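Local atomic coordinates of sulfite reductase [ferredoxin] (Mycobacterium tuberculosis, PDB entry 1ZJ8), a protein that catalyses the six-electron reduction of sulfite to sulfide with electrons from ferredoxin, using a siroheme and a [4Fe-4S] cluster. Residues K218-S224 and N234-G240; D140-V144 and R177-P183; P248-V254 and Q266-V272. All coordinates share one frame; numbering follows the deposited sequence.

How the contacts relate
The three contacts lie across one mixed beta sheet, in the strand order 176-181, 219-224, 236-243, 249-254, 266-272. Contact 2 sits at the edge strand 176-181, where a loop from another part of the chain reaches it. Contact 1 joins the next two strands, and contact 3 is the hairpin beyond them. Contacts 1 and 2 have centres about 10 Å apart and meet through a probable hydrogen bond from Leu-180 N to Thr-221 O (2.8 Å). The centres of contacts 1 and 3 are also about 10 Å apart, and Trp-253 N probably bonds to Ala-237 O (2.8 Å). Contacts 1 and 2 both touch the siroheme. Contact 3 stands back, the side chain of Val-254 being about 13 Å from the siroheme.

Contact 1: K218-S224 and N234-G240; sequences KYKTAIS and NDVAFIG. With SRM (siroheme), chain E.
Strands 219-224 and 236-240 run parallel, their axes 4.8 Å apart and their directions 6° from each other, with Thr-221 beside Val-236 and Ser-224 beside Ile-239. Every second residue of each strand bonds across through its backbone, as in Phe-238 N to Ala-222 O (2.9 Å) and Ala-222 N to Val-236 O (3.1 Å). Just before strand 236-240, Asp-235 takes over with its side chain. Its CG is anti to the carbonyl carbon (chi1 -65°). This turns OD2 to accept from Lys-220 N on the anti side of the carboxylate. OD2 also forms a salt bridge with Arg-301, which probably favours the charged form. The ring of Tyr-219 lies almost parallel to that carboxylate, with the planes 7° apart. Its CD1 reaches Asp-235 CB (3.9 Å), and its CZ lies 3.7 Å from Val-236 CG1. Farther along the same face, Ile-223 and Phe-238 lie side by side, with CG1 against CD1 at 3.8 Å. Helix 277-291 covers this face, and its Trp-281 bonds to Thr-221 OG1. On the other face, Asn-234 holds its amide over Ala-222 CB, while its OD1 accepts from Arg-141. Lys-218, just before the strand, and Lys-220 reach toward the siroheme, although the ends of both are less surely placed. The result is a parallel strand pair whose leading end forms part of the siroheme pocket.

Contact 2: D140-V144 and R177-P183; sequences DRQNV and RVVLGSP. With SRM (siroheme), chain E.
Arg-141 bends at chi3 (79°), which carries its guanidinium round to Val-178 and Leu-180, whereas Gln-142 stays extended (chi2 -178°) and reaches Gly-181. Arg-141 NH2 gives a nearly straight bond to Val-178 O (3.2 Å), and that oxygen lies in the guanidinium plane. One face of the group is covered by Leu-180, whose CD2 sits off-centre over it. Arg-141 NH1 serves two acceptors, O3C of the siroheme at 3.2 Å and Asn-234 OD1. Together these bonds fix the rotation of the guanidinium. Gln-142 OE1 accepts from Gly-181 N (2.8 Å) in the carbonyl plane, on a lone pair. Its NE2 bonds to Phe-386 O and only weakly to Gly-181 O. The loop also binds the cofactor directly. Asp-140 N donates to siroheme O4B (3.0 Å). Asn-143 ND2 also faces O1B, but too closely in the model for its geometry to be trusted. Asn-143 OD1 is held by Cys-111 N. The loop links strands 135-138 and 144-149 of an antiparallel sheet. It packs here on strand 176-181, the edge of a mixed sheet whose next strand is 219-224.

Contact 3: P248-V254 and Q266-V272; sequences PGLDLWV and QRVGAWV
Leu-250 and Val-272 form a hydrogen-bonded antiparallel pair, each N-H meeting the other's carbonyl oxygen, N to O, at 2.9 Å. At the far end Val-254 and Gln-266 do the same, with Gln-266 N to Val-254 O at 2.7 Å. Between them the register slips by two residues. Leu-252 N donates to Ala-270 O (3.3 Å), while Leu-252 O accepts from Val-268 N (3.0 Å). This is a beta bulge in a beta hairpin of the mixed sheet. Gly-269, at its outer side, takes a positive phi (89°) and bonds through its backbone to Gly-330. Over the bulge, Arg-267 grips the carboxylate of Asp-251 side-on in a salt bridge. Its NE reaches OD2 (2.7 Å) on the syn side, and its NH2 comes to OD1 (3.1 Å) from above the carboxylate plane. NH2 also donates to Gly-330 O. Trp-253 NE1 gives OD2 a second bond from the opposite face of the carboxylate. Arg-267 CG lies over the six-membered ring of Trp-253 in a CH-pi contact, 3.8 Å from CG to its centroid. On the other side, Leu-252 CG meets Val-268 CG2, and helices 277-291 and 311-323 pack there. Trp-271 NE1 makes a weak bond to Val-241 O, and one face of its ring lies over Leu-250 N.

Contact 1: K218-S224 and N234-G240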
# COMPACT_ATOMS: atom_id res chain seq x y z
N LYS A 218 6.05 10.19 -6.89
CA LYS A 218 5.23 8.98 -6.98
C LYS A 218 3.74 9.33 -7.05
O LYS A 218 3.31 10.37 -6.52
CB LYS A 218 5.53 8.04 -5.80
CG LYS A 218 5.13 8.55 -4.42
CD LYS A 218 5.19 7.45 -3.35
CE LYS A 218 6.53 7.41 -2.60
NZ LYS A 218 6.61 6.23 -1.68
N TYR A 219 2.99 8.44 -7.69
CA TYR A 219 1.58 8.65 -8.05
C TYR A 219 0.76 7.37 -7.88
O TYR A 219 0.96 6.39 -8.58
CB TYR A 219 1.50 9.09 -9.50
CG TYR A 219 0.15 9.53 -10.02
CD1 TYR A 219 -0.34 10.78 -9.73
CD2 TYR A 219 -0.59 8.72 -10.86
CE1 TYR A 219 -1.54 11.21 -10.24
CE2 TYR A 219 -1.80 9.14 -11.38
CZ TYR A 219 -2.27 10.40 -11.08
OH TYR A 219 -3.47 10.86 -11.58
N LYS A 220 -0.18 7.41 -6.95
CA LYS A 220 -0.91 6.25 -6.50
C LYS A 220 -2.37 6.30 -6.94
O LYS A 220 -3.07 7.32 -6.73
CB LYS A 220 -0.83 6.14 -4.97
CG LYS A 220 0.51 5.67 -4.47
CD LYS A 220 0.65 5.75 -2.96
CE LYS A 220 1.98 5.12 -2.53
NZ LYS A 220 2.43 5.45 -1.14
N THR A 221 -2.83 5.18 -7.48
CA THR A 221 -4.15 5.10 -8.07
C THR A 221 -4.96 3.92 -7.50
O THR A 221 -4.42 2.81 -7.28
CB THR A 221 -4.03 5.00 -9.61
OG1 THR A 221 -3.44 6.21 -10.11
CG2 THR A 221 -5.37 4.79 -10.27
N ALA A 222 -6.26 4.17 -7.29
CA ALA A 222 -7.18 3.14 -6.86
C ALA A 222 -8.48 3.14 -7.70
O ALA A 222 -9.12 4.18 -7.86
CB ALA A 222 -7.49 3.34 -5.42
N ILE A 223 -8.88 1.97 -8.21
CA ILE A 223 -10.11 1.82 -9.00
C ILE A 223 -10.95 0.59 -8.58
O ILE A 223 -10.47 -0.53 -8.73
CB ILE A 223 -9.78 1.72 -10.50
CG1 ILE A 223 -9.13 3.01 -10.99
CG2 ILE A 223 -11.04 1.43 -11.31
CD1 ILE A 223 -8.62 2.93 -12.39
N SER A 224 -12.19 0.81 -8.11
CA SER A 224 -13.04 -0.31 -7.64
C SER A 224 -14.53 0.05 -7.59
O SER A 224 -14.90 1.17 -7.29
CB SER A 224 -12.56 -0.79 -6.25
OG SER A 224 -13.43 -1.75 -5.66
N ASN A 234 -5.38 7.94 -1.76
CA ASN A 234 -4.68 7.78 -3.05
C ASN A 234 -4.62 9.15 -3.80
O ASN A 234 -5.42 10.04 -3.55
CB ASN A 234 -5.40 6.70 -3.90
CG ASN A 234 -5.01 5.25 -3.50
OD1 ASN A 234 -4.00 4.74 -3.95
ND2 ASN A 234 -5.84 4.60 -2.69
N ASP A 235 -3.64 9.33 -4.68
CA ASP A 235 -3.55 10.56 -5.48
C ASP A 235 -4.76 10.73 -6.36
O ASP A 235 -5.19 11.86 -6.61
CB ASP A 235 -2.32 10.53 -6.38
CG ASP A 235 -1.04 10.53 -5.60
OD1 ASP A 235 -0.69 11.61 -5.05
OD2 ASP A 235 -0.39 9.46 -5.53
N VAL A 236 -5.30 9.62 -6.85
CA VAL A 236 -6.48 9.64 -7.71
C VAL A 236 -7.29 8.36 -7.50
O VAL A 236 -6.72 7.27 -7.40
CB VAL A 236 -6.10 9.83 -9.23
CG1 VAL A 236 -5.28 8.66 -9.76
CG2 VAL A 236 -7.35 10.03 -10.09
N ALA A 237 -8.61 8.48 -7.42
CA ALA A 237 -9.46 7.31 -7.19
C ALA A 237 -10.75 7.35 -8.02
O ALA A 237 -11.39 8.40 -8.16
CB ALA A 237 -9.77 7.18 -5.71
N PHE A 238 -11.09 6.20 -8.59
CA PHE A 238 -12.36 6.03 -9.30
C PHE A 238 -13.16 4.97 -8.55
O PHE A 238 -12.83 3.78 -8.59
CB PHE A 238 -12.11 5.59 -10.75
CG PHE A 238 -11.35 6.59 -11.58
CD1 PHE A 238 -9.97 6.73 -11.45
CD2 PHE A 238 -12.01 7.36 -12.52
CE1 PHE A 238 -9.26 7.64 -12.23
CE2 PHE A 238 -11.32 8.27 -13.31
CZ PHE A 238 -9.94 8.41 -13.16
N ILE A 239 -14.20 5.39 -7.84
CA ILE A 239 -14.94 4.49 -6.96
C ILE A 239 -16.39 4.40 -7.44
O ILE A 239 -17.02 5.42 -7.67
CB ILE A 239 -14.86 4.95 -5.48
CG1 ILE A 239 -13.62 4.41 -4.72
CG2 ILE A 239 -16.06 4.44 -4.71
CD1 ILE A 239 -12.41 4.01 -5.51
N GLY A 240 -16.89 3.18 -7.59
CA GLY A 240 -18.23 2.91 -8.14
C GLY A 240 -19.40 3.67 -7.52
O GLY A 240 -19.42 3.90 -6.32
FE SRM E . 6.07 3.10 0.92
CHA SRM E . 9.17 4.54 0.86
CHB SRM E . 7.43 0.26 2.07
CHC SRM E . 3.12 1.73 0.92
CHD SRM E . 4.69 6.10 1.93
NA SRM E . 7.94 2.46 1.18
C1A SRM E . 9.10 3.14 0.99
C2A SRM E . 10.31 2.26 0.93
CMA SRM E . 10.67 1.99 -0.49
CDA SRM E . 11.45 2.80 1.76
CEA SRM E . 12.61 3.46 1.08
O3A SRM E . 12.40 4.50 0.44
O4A SRM E . 13.75 2.99 1.16
C3A SRM E . 9.79 1.04 1.60
CAA SRM E . 10.27 -0.24 1.01
CBA SRM E . 11.52 -0.54 1.80
CCA SRM E . 11.73 -2.02 1.93
O1A SRM E . 10.74 -2.75 2.15
O2A SRM E . 12.89 -2.47 1.80
C4A SRM E . 8.31 1.24 1.61
NB SRM E . 5.44 1.28 1.27
C1B SRM E . 6.09 0.19 1.69
C2B SRM E . 5.27 -1.08 1.69
CMB SRM E . 6.02 -2.30 1.24
CDB SRM E . 4.81 -1.30 3.09
CEB SRM E . 3.99 -2.51 3.38
O3B SRM E . 4.41 -3.46 4.08
O4B SRM E . 2.87 -2.54 2.88
C3B SRM E . 4.13 -0.64 0.80
CAB SRM E . 4.46 -0.88 -0.65
CBB SRM E . 3.22 -1.03 -1.48
CCB SRM E . 3.58 -1.04 -2.94
O1B SRM E . 3.60 -2.09 -3.58
O2B SRM E . 3.82 -0.00 -3.54
C4B SRM E . 4.21 0.85 0.99
NC SRM E . 4.32 3.73 1.45
C1C SRM E . 3.17 3.08 1.21
C2C SRM E . 2.04 3.77 1.65
CDC SRM E . 0.64 3.29 1.82
CEC SRM E . -0.32 3.32 0.69
O3C SRM E . 0.08 3.59 -0.47
O4C SRM E . -1.50 3.09 0.99
C3C SRM E . 2.54 4.99 1.98
CAC SRM E . 1.60 6.04 2.49
CBC SRM E . 0.60 6.68 1.56
CCC SRM E . 1.30 7.75 0.74
O1C SRM E . 2.12 7.42 -0.16
O2C SRM E . 1.04 8.94 1.03
C4C SRM E . 3.90 4.97 1.79
ND SRM E . 6.73 5.01 0.98
C1D SRM E . 6.06 6.00 1.60
C2D SRM E . 6.95 7.03 1.93
CAD SRM E . 6.52 8.48 2.03
CBD SRM E . 6.62 9.35 0.81
CCD SRM E . 6.10 10.76 0.76
O1D SRM E . 5.15 10.99 -0.02
O2D SRM E . 6.60 11.67 1.48
C3D SRM E . 8.20 6.63 1.48
CDD SRM E . 9.35 7.55 1.20
CED SRM E . 9.44 8.41 -0.04
O3D SRM E . 8.69 8.23 -1.00
O4D SRM E . 10.27 9.32 -0.13
C4D SRM E . 8.05 5.38 0.90

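Contact 2: D140-V144 and R177-P183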
# COMPACT_ATOMS: atom_id res chain seq x y z
N ASP A 140 0.65 -3.73 1.21
CA ASP A 140 -0.71 -3.21 1.33
C ASP A 140 -1.15 -2.39 0.10
O ASP A 140 -2.06 -1.58 0.19
CB ASP A 140 -0.81 -2.41 2.62
CG ASP A 140 -0.03 -1.12 2.56
OD1 ASP A 140 0.45 -0.81 1.46
OD2 ASP A 140 0.08 -0.40 3.58
N ARG A 141 -0.47 -2.57 -1.04
CA ARG A 141 -0.94 -2.08 -2.34
C ARG A 141 -1.01 -3.25 -3.33
O ARG A 141 -0.87 -3.06 -4.52
CB ARG A 141 0.01 -1.02 -2.93
CG ARG A 141 -0.05 0.37 -2.33
CD ARG A 141 0.58 1.40 -3.27
NE ARG A 141 -0.30 1.80 -4.38
CZ ARG A 141 -1.36 2.62 -4.26
NH1 ARG A 141 -1.69 3.14 -3.09
NH2 ARG A 141 -2.10 2.93 -5.33
N GLN A 142 -1.19 -4.47 -2.81
CA GLN A 142 -1.48 -5.69 -3.60
C GLN A 142 -0.26 -6.26 -4.36
O GLN A 142 -0.42 -7.15 -5.20
CB GLN A 142 -2.69 -5.50 -4.53
CG GLN A 142 -3.93 -4.94 -3.82
CD GLN A 142 -5.15 -4.79 -4.74
OE1 GLN A 142 -5.45 -3.68 -5.24
NE2 GLN A 142 -5.87 -5.90 -4.96
N ASN A 143 0.94 -5.77 -4.03
CA ASN A 143 2.20 -6.34 -4.53
C ASN A 143 2.87 -7.39 -3.61
O ASN A 143 2.52 -7.54 -2.43
CB ASN A 143 3.20 -5.20 -4.77
CG ASN A 143 2.75 -4.25 -5.87
OD1 ASN A 143 2.04 -4.66 -6.79
ND2 ASN A 143 3.16 -2.97 -5.77
N VAL A 144 3.82 -8.13 -4.16
CA VAL A 144 4.79 -8.86 -3.36
C VAL A 144 6.11 -8.18 -3.50
O VAL A 144 6.41 -7.60 -4.54
CB VAL A 144 5.00 -10.30 -3.80
CG1 VAL A 144 3.86 -11.15 -3.33
CG2 VAL A 144 5.17 -10.39 -5.29
N ARG A 177 2.44 4.18 -9.67
CA ARG A 177 2.64 2.93 -8.97
C ARG A 177 1.50 2.01 -9.34
O ARG A 177 0.64 2.40 -10.12
CB ARG A 177 2.68 3.18 -7.45
CG ARG A 177 3.69 4.24 -7.00
CD ARG A 177 5.08 3.88 -7.54
NE ARG A 177 6.16 4.72 -7.03
CZ ARG A 177 6.71 4.62 -5.83
NH1 ARG A 177 6.28 3.72 -4.93
NH2 ARG A 177 7.70 5.45 -5.51
N VAL A 178 1.49 0.80 -8.78
CA VAL A 178 0.34 -0.11 -8.89
C VAL A 178 -1.02 0.61 -8.88
O VAL A 178 -1.28 1.47 -8.06
CB VAL A 178 0.25 -1.13 -7.72
CG1 VAL A 178 0.89 -2.43 -8.06
CG2 VAL A 178 0.81 -0.54 -6.45
N VAL A 179 -1.90 0.20 -9.78
CA VAL A 179 -3.27 0.60 -9.70
C VAL A 179 -4.00 -0.40 -8.81
O VAL A 179 -4.00 -1.60 -9.11
CB VAL A 179 -3.95 0.56 -11.09
CG1 VAL A 179 -5.40 1.07 -10.99
CG2 VAL A 179 -3.13 1.33 -12.13
N LEU A 180 -4.63 0.08 -7.74
CA LEU A 180 -5.37 -0.81 -6.84
C LEU A 180 -6.71 -1.25 -7.46
O LEU A 180 -7.32 -0.52 -8.25
CB LEU A 180 -5.56 -0.16 -5.47
CG LEU A 180 -4.33 0.46 -4.76
CD1 LEU A 180 -4.72 1.00 -3.37
CD2 LEU A 180 -3.20 -0.52 -4.65
N GLY A 181 -7.15 -2.46 -7.11
CA GLY A 181 -8.48 -2.95 -7.50
C GLY A 181 -9.16 -3.78 -6.43
O GLY A 181 -8.49 -4.36 -5.56
N SER A 182 -10.49 -3.85 -6.47
CA SER A 182 -11.23 -4.75 -5.59
C SER A 182 -10.73 -6.17 -5.77
O SER A 182 -10.73 -6.71 -6.89
CB SER A 182 -12.72 -4.75 -5.90
OG SER A 182 -13.36 -5.87 -5.32
N PRO A 183 -10.31 -6.79 -4.66
CA PRO A 183 -9.99 -8.21 -4.63
C PRO A 183 -11.12 -9.11 -5.10
O PRO A 183 -10.88 -10.29 -5.28
CB PRO A 183 -9.76 -8.48 -3.14
CG PRO A 183 -9.34 -7.23 -2.58
CD PRO A 183 -10.07 -6.17 -3.35
FE SRM E . 6.07 3.10 0.92
CHA SRM E . 9.17 4.54 0.86
CHB SRM E . 7.43 0.26 2.07
CHC SRM E . 3.12 1.73 0.92
CHD SRM E . 4.69 6.10 1.93
NA SRM E . 7.94 2.46 1.18
C1A SRM E . 9.10 3.14 0.99
C2A SRM E . 10.31 2.26 0.93
CMA SRM E . 10.67 1.99 -0.49
CDA SRM E . 11.45 2.80 1.76
CEA SRM E . 12.61 3.46 1.08
O3A SRM E . 12.40 4.50 0.44
O4A SRM E . 13.75 2.99 1.16
C3A SRM E . 9.79 1.04 1.60
CAA SRM E . 10.27 -0.24 1.01
CBA SRM E . 11.52 -0.54 1.80
CCA SRM E . 11.73 -2.02 1.93
O1A SRM E . 10.74 -2.75 2.15
O2A SRM E . 12.89 -2.47 1.80
C4A SRM E . 8.31 1.24 1.61
NB SRM E . 5.44 1.28 1.27
C1B SRM E . 6.09 0.19 1.69
C2B SRM E . 5.27 -1.08 1.69
CMB SRM E . 6.02 -2.30 1.24
CDB SRM E . 4.81 -1.30 3.09
CEB SRM E . 3.99 -2.51 3.38
O3B SRM E . 4.41 -3.46 4.08
O4B SRM E . 2.87 -2.54 2.88
C3B SRM E . 4.13 -0.64 0.80
CAB SRM E . 4.46 -0.88 -0.65
CBB SRM E . 3.22 -1.03 -1.48
CCB SRM E . 3.58 -1.04 -2.94
O1B SRM E . 3.60 -2.09 -3.58
O2B SRM E . 3.82 -0.00 -3.54
C4B SRM E . 4.21 0.85 0.99
NC SRM E . 4.32 3.73 1.45
C1C SRM E . 3.17 3.08 1.21
C2C SRM E . 2.04 3.77 1.65
CDC SRM E . 0.64 3.29 1.82
CEC SRM E . -0.32 3.32 0.69
O3C SRM E . 0.08 3.59 -0.47
O4C SRM E . -1.50 3.09 0.99
C3C SRM E . 2.54 4.99 1.98
CAC SRM E . 1.60 6.04 2.49
CBC SRM E . 0.60 6.68 1.56
CCC SRM E . 1.30 7.75 0.74
O1C SRM E . 2.12 7.42 -0.16
O2C SRM E . 1.04 8.94 1.03
C4C SRM E . 3.90 4.97 1.79
ND SRM E . 6.73 5.01 0.98
C1D SRM E . 6.06 6.00 1.60
C2D SRM E . 6.95 7.03 1.93
CAD SRM E . 6.52 8.48 2.03
CBD SRM E . 6.62 9.35 0.81
CCD SRM E . 6.10 10.76 0.76
O1D SRM E . 5.15 10.99 -0.02
O2D SRM E . 6.60 11.67 1.48
C3D SRM E . 8.20 6.63 1.48
CDD SRM E . 9.35 7.55 1.20
CED SRM E . 9.44 8.41 -0.04
O3D SRM E . 8.69 8.23 -1.00
O4D SRM E . 10.27 9.32 -0.13
C4D SRM E . 8.05 5.38 0.90

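Contact 3: P248-V254 and Q266-V272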
# COMPACT_ATOMS: atom_id res chain seq x y z
N PRO A 248 -24.60 2.74 -13.62
CA PRO A 248 -23.36 2.46 -12.90
C PRO A 248 -22.15 3.13 -13.54
O PRO A 248 -22.02 3.14 -14.75
CB PRO A 248 -23.25 0.93 -12.95
CG PRO A 248 -24.61 0.43 -13.36
CD PRO A 248 -25.14 1.51 -14.25
N GLY A 249 -21.28 3.69 -12.71
CA GLY A 249 -20.08 4.36 -13.20
C GLY A 249 -19.17 4.71 -12.03
O GLY A 249 -19.35 4.17 -10.93
N LEU A 250 -18.22 5.61 -12.25
CA LEU A 250 -17.20 5.84 -11.25
C LEU A 250 -17.12 7.29 -10.79
O LEU A 250 -16.97 8.19 -11.61
CB LEU A 250 -15.84 5.34 -11.76
CG LEU A 250 -15.84 3.80 -11.90
CD1 LEU A 250 -16.34 3.32 -13.28
CD2 LEU A 250 -14.46 3.25 -11.63
N ASP A 251 -17.22 7.50 -9.48
CA ASP A 251 -17.05 8.82 -8.89
C ASP A 251 -15.55 9.12 -8.74
O ASP A 251 -14.76 8.26 -8.35
CB ASP A 251 -17.81 8.88 -7.55
CG ASP A 251 -17.53 10.13 -6.76
OD1 ASP A 251 -17.17 11.16 -7.38
OD2 ASP A 251 -17.66 10.09 -5.51
N LEU A 252 -15.15 10.35 -9.07
CA LEU A 252 -13.73 10.70 -9.15
C LEU A 252 -13.29 11.41 -7.89
O LEU A 252 -13.91 12.39 -7.48
CB LEU A 252 -13.47 11.59 -10.36
CG LEU A 252 -12.06 12.15 -10.57
CD1 LEU A 252 -11.00 11.07 -10.50
CD2 LEU A 252 -11.94 12.90 -11.90
N TRP A 253 -12.23 10.89 -7.28
CA TRP A 253 -11.58 11.48 -6.12
C TRP A 253 -10.14 11.83 -6.50
O TRP A 253 -9.51 11.14 -7.31
CB TRP A 253 -11.58 10.50 -4.96
CG TRP A 253 -12.91 10.24 -4.34
CD1 TRP A 253 -14.01 9.77 -4.95
CD2 TRP A 253 -13.28 10.43 -2.96
NE1 TRP A 253 -15.05 9.66 -4.06
CE2 TRP A 253 -14.62 10.05 -2.83
CE3 TRP A 253 -12.59 10.91 -1.83
CZ2 TRP A 253 -15.32 10.11 -1.62
CZ3 TRP A 253 -13.28 10.96 -0.62
CH2 TRP A 253 -14.63 10.56 -0.52
N VAL A 254 -9.62 12.90 -5.88
CA VAL A 254 -8.29 13.39 -6.14
C VAL A 254 -7.69 14.01 -4.87
O VAL A 254 -8.44 14.53 -4.02
CB VAL A 254 -8.34 14.40 -7.32
CG1 VAL A 254 -7.38 15.57 -7.13
CG2 VAL A 254 -8.06 13.69 -8.66
N GLN A 266 -10.35 14.31 -2.07
CA GLN A 266 -11.65 14.98 -2.08
C GLN A 266 -12.37 14.79 -3.42
O GLN A 266 -11.74 14.75 -4.47
CB GLN A 266 -11.46 16.47 -1.83
CG GLN A 266 -10.36 16.79 -0.82
CD GLN A 266 -9.95 18.23 -0.87
OE1 GLN A 266 -10.74 19.14 -0.54
NE2 GLN A 266 -8.71 18.47 -1.32
N ARG A 267 -13.70 14.69 -3.36
CA ARG A 267 -14.53 14.50 -4.53
C ARG A 267 -14.43 15.66 -5.52
O ARG A 267 -14.66 16.81 -5.19
CB ARG A 267 -15.99 14.37 -4.11
CG ARG A 267 -16.26 13.19 -3.21
CD ARG A 267 -17.69 12.71 -3.29
NE ARG A 267 -18.14 12.59 -4.68
CZ ARG A 267 -19.07 13.35 -5.26
NH1 ARG A 267 -19.67 14.33 -4.60
NH2 ARG A 267 -19.41 13.14 -6.53
N VAL A 268 -14.15 15.32 -6.77
CA VAL A 268 -14.19 16.30 -7.85
C VAL A 268 -15.64 16.69 -8.16
O VAL A 268 -15.89 17.74 -8.76
CB VAL A 268 -13.48 15.73 -9.09
CG1 VAL A 268 -13.58 16.71 -10.26
CG2 VAL A 268 -12.00 15.39 -8.75
N GLY A 269 -16.59 15.84 -7.74
CA GLY A 269 -18.02 16.04 -7.98
C GLY A 269 -18.50 15.44 -9.29
O GLY A 269 -19.59 15.78 -9.77
N ALA A 270 -17.71 14.50 -9.83
CA ALA A 270 -17.88 14.01 -11.20
C ALA A 270 -18.24 12.54 -11.24
O ALA A 270 -17.80 11.75 -10.39
CB ALA A 270 -16.59 14.24 -11.99
N TRP A 271 -19.04 12.18 -12.25
CA TRP A 271 -19.37 10.78 -12.60
C TRP A 271 -18.72 10.47 -13.95
O TRP A 271 -18.81 11.25 -14.88
CB TRP A 271 -20.90 10.59 -12.67
CG TRP A 271 -21.39 9.17 -12.98
CD1 TRP A 271 -21.62 8.16 -12.06
CD2 TRP A 271 -21.74 8.63 -14.26
NE1 TRP A 271 -22.08 7.03 -12.71
CE2 TRP A 271 -22.17 7.29 -14.05
CE3 TRP A 271 -21.74 9.14 -15.57
CZ2 TRP A 271 -22.59 6.45 -15.11
CZ3 TRP A 271 -22.17 8.31 -16.62
CH2 TRP A 271 -22.58 6.98 -16.38
N VAL A 272 -18.07 9.32 -14.04
CA VAL A 272 -17.32 8.93 -15.23
C VAL A 272 -17.72 7.51 -15.66
O VAL A 272 -17.52 6.55 -14.91
CB VAL A 272 -15.81 8.95 -14.93
CG1 VAL A 272 -15.00 8.58 -16.17
CG2 VAL A 272 -15.39 10.32 -14.38